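Local atomic coordinates of N-terminal acetyltransferase B complex subunit NAT3 (Candida albicans, PDB entry 5K04), a protein that probably catalyses transfer of an acetyl group from acetyl-CoA to the N-terminal amino group of proteins, as the GNAT-family subunit of the NatB complex. Residues 2-15 with 43-57. Sequence-based numbering, arbitrary orientation.
Sequences TSIKPFQMEDLFEL and FYKSVETPNGQASGY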
ATOM      1  N   THR B   2     -17.147   7.094 -17.152  1.00 59.67           N
ATOM      2  CA  THR B   2     -16.933   6.931 -15.718  1.00 51.28           C
ATOM      3  C   THR B   2     -18.120   6.223 -15.079  1.00 41.23           C
ATOM      4  O   THR B   2     -19.275   6.368 -15.507  1.00 29.41           O
ATOM      5  CB  THR B   2     -16.687   8.295 -15.000  1.00 48.58           C
ATOM      6  OG1 THR B   2     -17.901   8.816 -14.459  1.00 56.46           O
ATOM      7  CG2 THR B   2     -16.072   9.307 -15.972  1.00 35.72           C
ATOM      8  N   SER B   3     -17.812   5.404 -14.088  1.00 49.02           N
ATOM      9  CA  SER B   3     -18.803   4.882 -13.168  1.00 46.61           C
ATOM     10  C   SER B   3     -18.365   5.254 -11.758  1.00 46.41           C
ATOM     11  O   SER B   3     -17.185   5.503 -11.498  1.00 33.94           O
ATOM     12  CB  SER B   3     -18.976   3.359 -13.317  1.00 35.46           C
ATOM     13  OG  SER B   3     -19.169   3.007 -14.685  1.00 27.62           O
ATOM     14  N   ILE B   4     -19.323   5.321 -10.843  1.00 44.85           N
ATOM     15  CA  ILE B   4     -19.051   5.735  -9.477  1.00 41.13           C
ATOM     16  C   ILE B   4     -19.256   4.546  -8.554  1.00 42.44           C
ATOM     17  O   ILE B   4     -20.263   3.828  -8.659  1.00 22.83           O
ATOM     18  CB  ILE B   4     -19.921   6.940  -9.083  1.00 44.26           C
ATOM     19  CG1 ILE B   4     -19.377   8.185  -9.798  1.00 43.06           C
ATOM     20  CG2 ILE B   4     -19.883   7.166  -7.591  1.00 43.65           C
ATOM     21  CD1 ILE B   4     -20.223   9.425  -9.627  1.00 53.22           C
ATOM     22  N   LYS B   5     -18.289   4.331  -7.663  1.00 41.30           N
ATOM     23  CA  LYS B   5     -18.269   3.228  -6.717  1.00 37.83           C
ATOM     24  C   LYS B   5     -17.917   3.728  -5.320  1.00 39.35           C
ATOM     25  O   LYS B   5     -17.219   4.737  -5.159  1.00 24.11           O
ATOM     26  CB  LYS B   5     -17.269   2.128  -7.110  1.00 30.23           C
ATOM     27  CG  LYS B   5     -17.352   1.602  -8.541  1.00 34.53           C
ATOM     28  CD  LYS B   5     -18.664   0.907  -8.872  1.00 41.33           C
ATOM     29  CE  LYS B   5     -18.693   0.583 -10.367  1.00 37.91           C
ATOM     30  NZ  LYS B   5     -20.033   0.099 -10.866  1.00 48.02           N
ATOM     31  N   PRO B   6     -18.385   3.027  -4.291  1.00 40.74           N
ATOM     32  CA  PRO B   6     -17.986   3.377  -2.936  1.00 35.80           C
ATOM     33  C   PRO B   6     -16.504   3.141  -2.745  1.00 40.95           C
ATOM     34  O   PRO B   6     -15.937   2.160  -3.240  1.00 23.85           O
ATOM     35  CB  PRO B   6     -18.814   2.434  -2.062  1.00 31.24           C
ATOM     36  CG  PRO B   6     -19.946   1.999  -2.935  1.00 36.40           C
ATOM     37  CD  PRO B   6     -19.361   1.924  -4.312  1.00 37.90           C
ATOM     38  N   PHE B   7     -15.894   4.054  -2.000  1.00 37.63           N
ATOM     39  CA  PHE B   7     -14.489   3.967  -1.681  1.00 37.72           C
ATOM     40  C   PHE B   7     -14.288   2.968  -0.548  1.00 39.76           C
ATOM     41  O   PHE B   7     -15.100   2.878   0.383  1.00 28.27           O
ATOM     42  CB  PHE B   7     -13.975   5.354  -1.303  1.00 37.26           C
ATOM     43  CG  PHE B   7     -12.489   5.455  -1.213  1.00 40.88           C
ATOM     44  CD1 PHE B   7     -11.839   5.163  -0.028  1.00 35.27           C
ATOM     45  CD2 PHE B   7     -11.736   5.887  -2.303  1.00 37.36           C
ATOM     46  CE1 PHE B   7     -10.457   5.286   0.081  1.00 37.73           C
ATOM     47  CE2 PHE B   7     -10.357   6.007  -2.199  1.00 45.24           C
ATOM     48  CZ  PHE B   7      -9.714   5.698  -1.003  1.00 43.00           C
ATOM     49  N   GLN B   8     -13.213   2.197  -0.654  1.00 43.65           N
ATOM     50  CA  GLN B   8     -12.818   1.248   0.368  1.00 39.71           C
ATOM     51  C   GLN B   8     -11.354   1.488   0.697  1.00 43.78           C
ATOM     52  O   GLN B   8     -10.569   1.903  -0.159  1.00 30.68           O
ATOM     53  CB  GLN B   8     -13.036  -0.215  -0.087  1.00 35.95           C
ATOM     54  CG  GLN B   8     -14.474  -0.556  -0.495  1.00 32.82           C
ATOM     55  CD  GLN B   8     -15.393  -0.795   0.703  1.00 38.16           C
ATOM     56  OE1 GLN B   8     -14.932  -0.910   1.844  1.00 21.98           O
ATOM     57  NE2 GLN B   8     -16.701  -0.886   0.441  1.00 41.56           N
ATOM     58  N   MET B   9     -11.006   1.200   1.954  1.00 47.40           N
ATOM     59  CA  MET B   9      -9.674   1.448   2.490  1.00 38.33           C
ATOM     60  C   MET B   9      -8.558   0.935   1.586  1.00 41.62           C
ATOM     61  O   MET B   9      -7.524   1.595   1.427  1.00 27.74           O
ATOM     62  CB  MET B   9      -9.571   0.791   3.867  1.00 42.64           C
ATOM     63  CG  MET B   9      -8.869   1.653   4.861  1.00 42.08           C
ATOM     64  SD  MET B   9      -9.410   3.316   4.706  1.00 22.03           S
ATOM     65  CE  MET B   9      -8.144   3.971   5.636  1.00 32.76           C
ATOM     66  N   GLU B  10      -8.723  -0.267   1.020  1.00 44.41           N
ATOM     67  CA  GLU B  10      -7.636  -0.854   0.238  1.00 37.72           C
ATOM     68  C   GLU B  10      -7.397  -0.131  -1.083  1.00 34.28           C
ATOM     69  O   GLU B  10      -6.319  -0.302  -1.672  1.00 27.21           O
ATOM     70  CB  GLU B  10      -7.899  -2.336  -0.005  1.00 34.79           C
ATOM     71  CG  GLU B  10      -7.583  -3.203   1.203  1.00 38.66           C
ATOM     72  CD  GLU B  10      -8.155  -4.591   1.063  1.00 42.61           C
ATOM     73  OE1 GLU B  10      -9.395  -4.701   1.141  1.00 35.16           O
ATOM     74  OE2 GLU B  10      -7.380  -5.563   0.854  1.00 38.23           O
ATOM     75  N   ASP B  11      -8.355   0.695  -1.538  1.00 39.34           N
ATOM     76  CA  ASP B  11      -8.115   1.586  -2.673  1.00 34.62           C
ATOM     77  C   ASP B  11      -6.885   2.456  -2.441  1.00 35.31           C
ATOM     78  O   ASP B  11      -6.246   2.905  -3.399  1.00 22.31           O
ATOM     79  CB  ASP B  11      -9.334   2.494  -2.932  1.00 31.86           C
ATOM     80  CG  ASP B  11     -10.531   1.755  -3.544  1.00 35.00           C
ATOM     81  OD1 ASP B  11     -10.331   0.916  -4.462  1.00 37.07           O
ATOM     82  OD2 ASP B  11     -11.681   2.020  -3.116  1.00 26.34           O
ATOM     83  N   LEU B  12      -6.555   2.733  -1.176  1.00 39.08           N
ATOM     84  CA  LEU B  12      -5.380   3.556  -0.883  1.00 40.00           C
ATOM     85  C   LEU B  12      -4.104   2.971  -1.482  1.00 39.72           C
ATOM     86  O   LEU B  12      -3.150   3.707  -1.754  1.00 25.90           O
ATOM     87  CB  LEU B  12      -5.211   3.711   0.627  1.00 34.41           C
ATOM     88  CG  LEU B  12      -6.198   4.682   1.273  1.00 41.62           C
ATOM     89  CD1 LEU B  12      -5.979   4.781   2.779  1.00 47.47           C
ATOM     90  CD2 LEU B  12      -6.075   6.041   0.615  1.00 46.41           C
ATOM     91  N   PHE B  13      -4.056   1.650  -1.670  1.00 46.68           N
ATOM     92  CA  PHE B  13      -2.859   1.007  -2.198  1.00 47.30           C
ATOM     93  C   PHE B  13      -2.692   1.230  -3.698  1.00 48.23           C
ATOM     94  O   PHE B  13      -1.602   0.985  -4.232  1.00 35.80           O
ATOM     95  CB  PHE B  13      -2.900  -0.496  -1.911  1.00 45.74           C
ATOM     96  CG  PHE B  13      -2.745  -0.860  -0.443  1.00 44.44           C
ATOM     97  CD1 PHE B  13      -1.618  -0.471   0.278  1.00 41.34           C
ATOM     98  CD2 PHE B  13      -3.707  -1.629   0.201  1.00 33.91           C
ATOM     99  CE1 PHE B  13      -1.463  -0.836   1.619  1.00 39.75           C
ATOM    100  CE2 PHE B  13      -3.562  -1.993   1.537  1.00 38.91           C
ATOM    101  CZ  PHE B  13      -2.440  -1.599   2.252  1.00 36.26           C
ATOM    102  N   GLU B  14      -3.742   1.685  -4.390  1.00 48.36           N
ATOM    103  CA  GLU B  14      -3.745   1.752  -5.848  1.00 48.45           C
ATOM    104  C   GLU B  14      -3.997   3.166  -6.359  1.00 40.28           C
ATOM    105  O   GLU B  14      -4.324   3.353  -7.533  1.00 33.45           O
ATOM    106  CB  GLU B  14      -4.771   0.764  -6.402  1.00 41.34           C
ATOM    107  CG  GLU B  14      -4.326  -0.688  -6.198  1.00 56.62           C
ATOM    108  CD  GLU B  14      -5.431  -1.694  -6.439  1.00 70.52           C
ATOM    109  OE1 GLU B  14      -6.588  -1.275  -6.653  1.00 74.33           O
ATOM    110  OE2 GLU B  14      -5.144  -2.907  -6.412  1.00 71.42           O
ATOM    111  N   LEU B  15      -3.820   4.157  -5.490  1.00 45.99           N
ATOM    112  CA  LEU B  15      -4.186   5.544  -5.718  1.00 44.76           C
ATOM    113  C   LEU B  15      -3.007   6.430  -6.105  1.00 37.16           C
ATOM    114  O   LEU B  15      -3.182   7.644  -6.235  1.00 22.80           O
ATOM    115  CB  LEU B  15      -4.833   6.118  -4.452  1.00 45.07           C
ATOM    116  CG  LEU B  15      -6.358   6.078  -4.331  1.00 54.93           C
ATOM    117  CD1 LEU B  15      -6.791   6.871  -3.099  1.00 63.00           C
ATOM    118  CD2 LEU B  15      -7.053   6.592  -5.608  1.00 41.07           C
ATOM    119  N   PHE B  43     -17.809   9.369   0.473  1.00 42.81           N
ATOM    120  CA  PHE B  43     -16.447   9.023   0.089  1.00 39.56           C
ATOM    121  C   PHE B  43     -16.617   7.974  -1.011  1.00 37.14           C
ATOM    122  O   PHE B  43     -16.804   6.775  -0.755  1.00 23.91           O
ATOM    123  CB  PHE B  43     -15.638   8.521   1.292  1.00 35.93           C
ATOM    124  CG  PHE B  43     -14.136   8.505   1.073  1.00 38.97           C
ATOM    125  CD1 PHE B  43     -13.591   8.690  -0.192  1.00 35.67           C
ATOM    126  CD2 PHE B  43     -13.274   8.283   2.148  1.00 43.32           C
ATOM    127  CE1 PHE B  43     -12.222   8.661  -0.391  1.00 38.69           C
ATOM    128  CE2 PHE B  43     -11.896   8.259   1.964  1.00 47.56           C
ATOM    129  CZ  PHE B  43     -11.370   8.453   0.686  1.00 47.18           C
ATOM    130  N   TYR B  44     -16.593   8.450  -2.246  1.00 38.54           N
ATOM    131  CA  TYR B  44     -16.786   7.601  -3.405  1.00 39.52           C
ATOM    132  C   TYR B  44     -15.758   7.966  -4.463  1.00 40.00           C
ATOM    133  O   TYR B  44     -15.156   9.046  -4.450  1.00 24.78           O
ATOM    134  CB  TYR B  44     -18.207   7.717  -3.982  1.00 33.79           C
ATOM    135  CG  TYR B  44     -18.676   9.139  -4.159  1.00 36.12           C
ATOM    136  CD1 TYR B  44     -18.429   9.839  -5.337  1.00 39.24           C
ATOM    137  CD2 TYR B  44     -19.370   9.785  -3.152  1.00 35.72           C
ATOM    138  CE1 TYR B  44     -18.882  11.163  -5.502  1.00 37.05           C
ATOM    139  CE2 TYR B  44     -19.816  11.108  -3.299  1.00 38.37           C
ATOM    140  CZ  TYR B  44     -19.567  11.787  -4.469  1.00 34.78           C
ATOM    141  OH  TYR B  44     -19.992  13.088  -4.595  1.00 29.98           O
ATOM    142  N   LYS B  45     -15.584   7.038  -5.390  1.00 36.60           N
ATOM    143  CA  LYS B  45     -14.552   7.121  -6.395  1.00 40.62           C
ATOM    144  C   LYS B  45     -15.174   6.983  -7.775  1.00 40.98           C
ATOM    145  O   LYS B  45     -16.226   6.353  -7.959  1.00 25.00           O
ATOM    146  CB  LYS B  45     -13.490   6.030  -6.193  1.00 34.51           C
ATOM    147  CG  LYS B  45     -14.043   4.597  -6.273  1.00 35.94           C
ATOM    148  CD  LYS B  45     -12.913   3.569  -6.318  1.00 31.11           C
ATOM    149  CE  LYS B  45     -13.431   2.141  -6.396  1.00 38.46           C
ATOM    150  NZ  LYS B  45     -12.267   1.193  -6.326  1.00 46.71           N
ATOM    151  N   SER B  46     -14.513   7.606  -8.739  1.00 39.10           N
ATOM    152  CA  SER B  46     -14.817   7.384 -10.138  1.00 33.73           C
ATOM    153  C   SER B  46     -13.898   6.292 -10.653  1.00 34.04           C
ATOM    154  O   SER B  46     -12.778   6.117 -10.166  1.00 24.89           O
ATOM    155  CB  SER B  46     -14.651   8.666 -10.962  1.00 31.71           C
ATOM    156  OG  SER B  46     -13.336   9.209 -10.851  1.00 28.41           O
ATOM    157  N   VAL B  47     -14.390   5.568 -11.654  1.00 37.30           N
ATOM    158  CA  VAL B  47     -13.759   4.359 -12.170  1.00 38.57           C
ATOM    159  C   VAL B  47     -14.019   4.311 -13.670  1.00 39.95           C
ATOM    160  O   VAL B  47     -15.069   4.754 -14.145  1.00 28.92           O
ATOM    161  CB  VAL B  47     -14.313   3.139 -11.390  1.00 47.81           C
ATOM    162  CG1 VAL B  47     -14.434   1.939 -12.231  1.00 53.74           C
ATOM    163  CG2 VAL B  47     -13.475   2.870 -10.114  1.00 44.63           C
ATOM    164  N   GLU B  48     -13.046   3.804 -14.419  1.00 48.18           N
ATOM    165  CA  GLU B  48     -13.103   3.841 -15.870  1.00 44.05           C
ATOM    166  C   GLU B  48     -12.920   2.457 -16.481  1.00 45.04           C
ATOM    167  O   GLU B  48     -12.189   1.610 -15.964  1.00 40.90           O
ATOM    168  CB  GLU B  48     -12.032   4.778 -16.471  1.00 39.62           C
ATOM    169  CG  GLU B  48     -12.019   6.171 -15.919  1.00 41.97           C
ATOM    170  CD  GLU B  48     -13.315   6.930 -16.171  1.00 37.66           C
ATOM    171  OE1 GLU B  48     -13.650   7.801 -15.334  1.00 26.94           O
ATOM    172  OE2 GLU B  48     -13.969   6.674 -17.203  1.00 30.86           O
ATOM    173  N   THR B  49     -13.598   2.260 -17.599  1.00 50.49           N
ATOM    174  CA  THR B  49     -13.268   1.192 -18.525  1.00 61.25           C
ATOM    175  C   THR B  49     -12.071   1.240 -19.465  1.00 61.97           C
ATOM    176  O   THR B  49     -11.800   2.285 -20.069  1.00 58.75           O
ATOM    177  CB  THR B  49     -14.154   1.300 -19.755  1.00 58.42           C
ATOM    178  OG1 THR B  49     -13.994   2.614 -20.318  1.00 55.26           O
ATOM    179  CG2 THR B  49     -15.591   1.111 -19.356  1.00 61.02           C
ATOM    180  N   PRO B  50     -11.271   0.149 -19.448  1.00 63.85           N
ATOM    181  CA  PRO B  50     -11.734  -1.214 -19.139  1.00 62.53           C
ATOM    182  C   PRO B  50     -11.255  -1.978 -17.857  1.00 60.21           C
ATOM    183  O   PRO B  50     -11.726  -3.104 -17.700  1.00 57.67           O
ATOM    184  CB  PRO B  50     -11.245  -1.993 -20.362  1.00 62.14           C
ATOM    185  CG  PRO B  50      -9.995  -1.266 -20.788  1.00 57.14           C
ATOM    186  CD  PRO B  50      -9.975   0.101 -20.140  1.00 63.85           C
ATOM    187  N   ASN B  51     -10.390  -1.443 -16.989  1.00 69.01           N
ATOM    188  CA  ASN B  51      -9.937  -2.187 -15.816  1.00 71.50           C
ATOM    189  C   ASN B  51     -10.448  -1.810 -14.425  1.00 70.09           C
ATOM    190  O   ASN B  51     -10.090  -2.478 -13.447  1.00 63.51           O
ATOM    191  CB  ASN B  51      -8.405  -2.077 -15.878  1.00 66.66           C
ATOM    192  CG  ASN B  51      -7.850  -2.538 -17.231  1.00 72.63           C
ATOM    193  OD1 ASN B  51      -8.449  -3.381 -17.900  1.00 75.16           O
ATOM    194  ND2 ASN B  51      -6.721  -1.973 -17.643  1.00 72.84           N
ATOM    195  N   GLY B  52     -11.303  -0.797 -14.308  1.00 66.95           N
ATOM    196  CA  GLY B  52     -11.802  -0.393 -13.010  1.00 57.79           C
ATOM    197  C   GLY B  52     -10.844   0.455 -12.212  1.00 54.16           C
ATOM    198  O   GLY B  52     -10.992   0.558 -10.989  1.00 45.51           O
ATOM    199  N   GLN B  53      -9.861   1.058 -12.874  1.00 55.79           N
ATOM    200  CA  GLN B  53      -8.896   1.916 -12.203  1.00 56.64           C
ATOM    201  C   GLN B  53      -9.583   3.186 -11.736  1.00 42.99           C
ATOM    202  O   GLN B  53     -10.423   3.748 -12.442  1.00 32.35           O
ATOM    203  CB  GLN B  53      -7.738   2.262 -13.144  1.00 67.28           C
ATOM    204  CG  GLN B  53      -6.661   3.147 -12.519  1.00 71.80           C
ATOM    205  CD  GLN B  53      -5.705   3.774 -13.538  1.00 67.33           C
ATOM    206  OE1 GLN B  53      -5.964   3.780 -14.740  1.00 65.27           O
ATOM    207  NE2 GLN B  53      -4.594   4.311 -13.045  1.00 64.73           N
ATOM    208  N   ALA B  54      -9.228   3.630 -10.535  1.00 42.62           N
ATOM    209  CA  ALA B  54      -9.794   4.852  -9.990  1.00 45.07           C
ATOM    210  C   ALA B  54      -9.288   6.050 -10.786  1.00 41.71           C
ATOM    211  O   ALA B  54      -8.076   6.271 -10.893  1.00 29.87           O
ATOM    212  CB  ALA B  54      -9.444   4.993  -8.510  1.00 39.01           C
ATOM    213  N   SER B  55     -10.220   6.804 -11.363  1.00 41.05           N
ATOM    214  CA  SER B  55      -9.916   8.020 -12.096  1.00 40.19           C
ATOM    215  C   SER B  55     -10.033   9.272 -11.231  1.00 42.83           C
ATOM    216  O   SER B  55      -9.579  10.344 -11.651  1.00 36.16           O
ATOM    217  CB  SER B  55     -10.852   8.129 -13.302  1.00 33.83           C
ATOM    218  OG  SER B  55     -12.196   7.961 -12.889  1.00 30.28           O
ATOM    219  N   GLY B  56     -10.627   9.155 -10.044  1.00 42.54           N
ATOM    220  CA  GLY B  56     -10.754  10.265  -9.119  1.00 37.34           C
ATOM    221  C   GLY B  56     -11.578   9.850  -7.920  1.00 39.88           C
ATOM    222  O   GLY B  56     -12.127   8.747  -7.867  1.00 24.45           O
ATOM    223  N   TYR B  57     -11.662  10.758  -6.946  1.00 40.96           N
ATOM    224  CA  TYR B  57     -12.505  10.500  -5.790  1.00 42.80           C
ATOM    225  C   TYR B  57     -12.971  11.805  -5.163  1.00 38.17           C
ATOM    226  O   TYR B  57     -12.419  12.880  -5.412  1.00 23.28           O
ATOM    227  CB  TYR B  57     -11.806   9.620  -4.733  1.00 39.95           C
ATOM    228  CG  TYR B  57     -10.475  10.136  -4.189  1.00 35.30           C
ATOM    229  CD1 TYR B  57     -10.421  11.022  -3.118  1.00 37.41           C
ATOM    230  CD2 TYR B  57      -9.274   9.689  -4.730  1.00 34.78           C
ATOM    231  CE1 TYR B  57      -9.200  11.471  -2.620  1.00 39.53           C
ATOM    232  CE2 TYR B  57      -8.062  10.120  -4.255  1.00 36.92           C
ATOM    233  CZ  TYR B  57      -8.019  11.009  -3.197  1.00 39.52           C
ATOM    234  OH  TYR B  57      -6.785  11.419  -2.745  1.00 28.22           O
TER
HETATM  235  O   HOH W   1     -16.922   2.368 -15.716  1.00 36.89           O
HETATM  236  O   HOH W   2      -7.152   2.349  -9.245  1.00 50.48           O
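Phe7 lays its ring over one face of the Phe43 ring in an offset stack. The centroids are 3.9 Å apart and the planes are nearly parallel, 12° from each other. In both residues CG lies anti to the backbone N (chi1 -169° in Phe7, -164° in Phe43), which swings each ring to the side where they overlap. Asp11 CB sits over the rim of the opposite face of the Phe7 ring. Tyr57 meets Phe7 obliquely and completes an aromatic cluster. Leu15 CD1 touches both the in-plane edge of Phe7 and, at 3.7 Å, Tyr57 CE2. The hydroxyl of Tyr57 is hydrogen-bonded to Asn19.

Lys45, extended beyond CG, runs past Lys5 O toward the 3-10 segment 9-13. Its NZ forms a salt bridge with Asp11 OD1 at 2.7 Å, reaching it from above the carboxylate plane. Asp11 OD2 accepts the backbone N-H of Gln8. The salt bridge ties the 3-10 segment to strand 43-48, while the Gln8 bond holds the carboxylate to its own segment.

Strand 3-6 pairs antiparallel with strand 43-48. Lys5 and Lys45 form a hydrogen-bonded pair, with Lys5 N to Lys45 O 2.9 Å and Lys45 N to Lys5 O 2.8 Å. Phe7 N to Phe43 O, 3.1 Å, extends the pairing beyond the strand. On the face of Ile4, CG2 rests 3.8 Å from Tyr44 CD1. Lys5 turns its amine to Asp249 of the partner subunit, and Glu48 pairs with Arg277 of the same subunit. This is the N-terminal edge of the central mixed sheet of the GNAT acetyltransferase fold, where strand 3-6 joins the hairpin of strands 43-48 and 53-65.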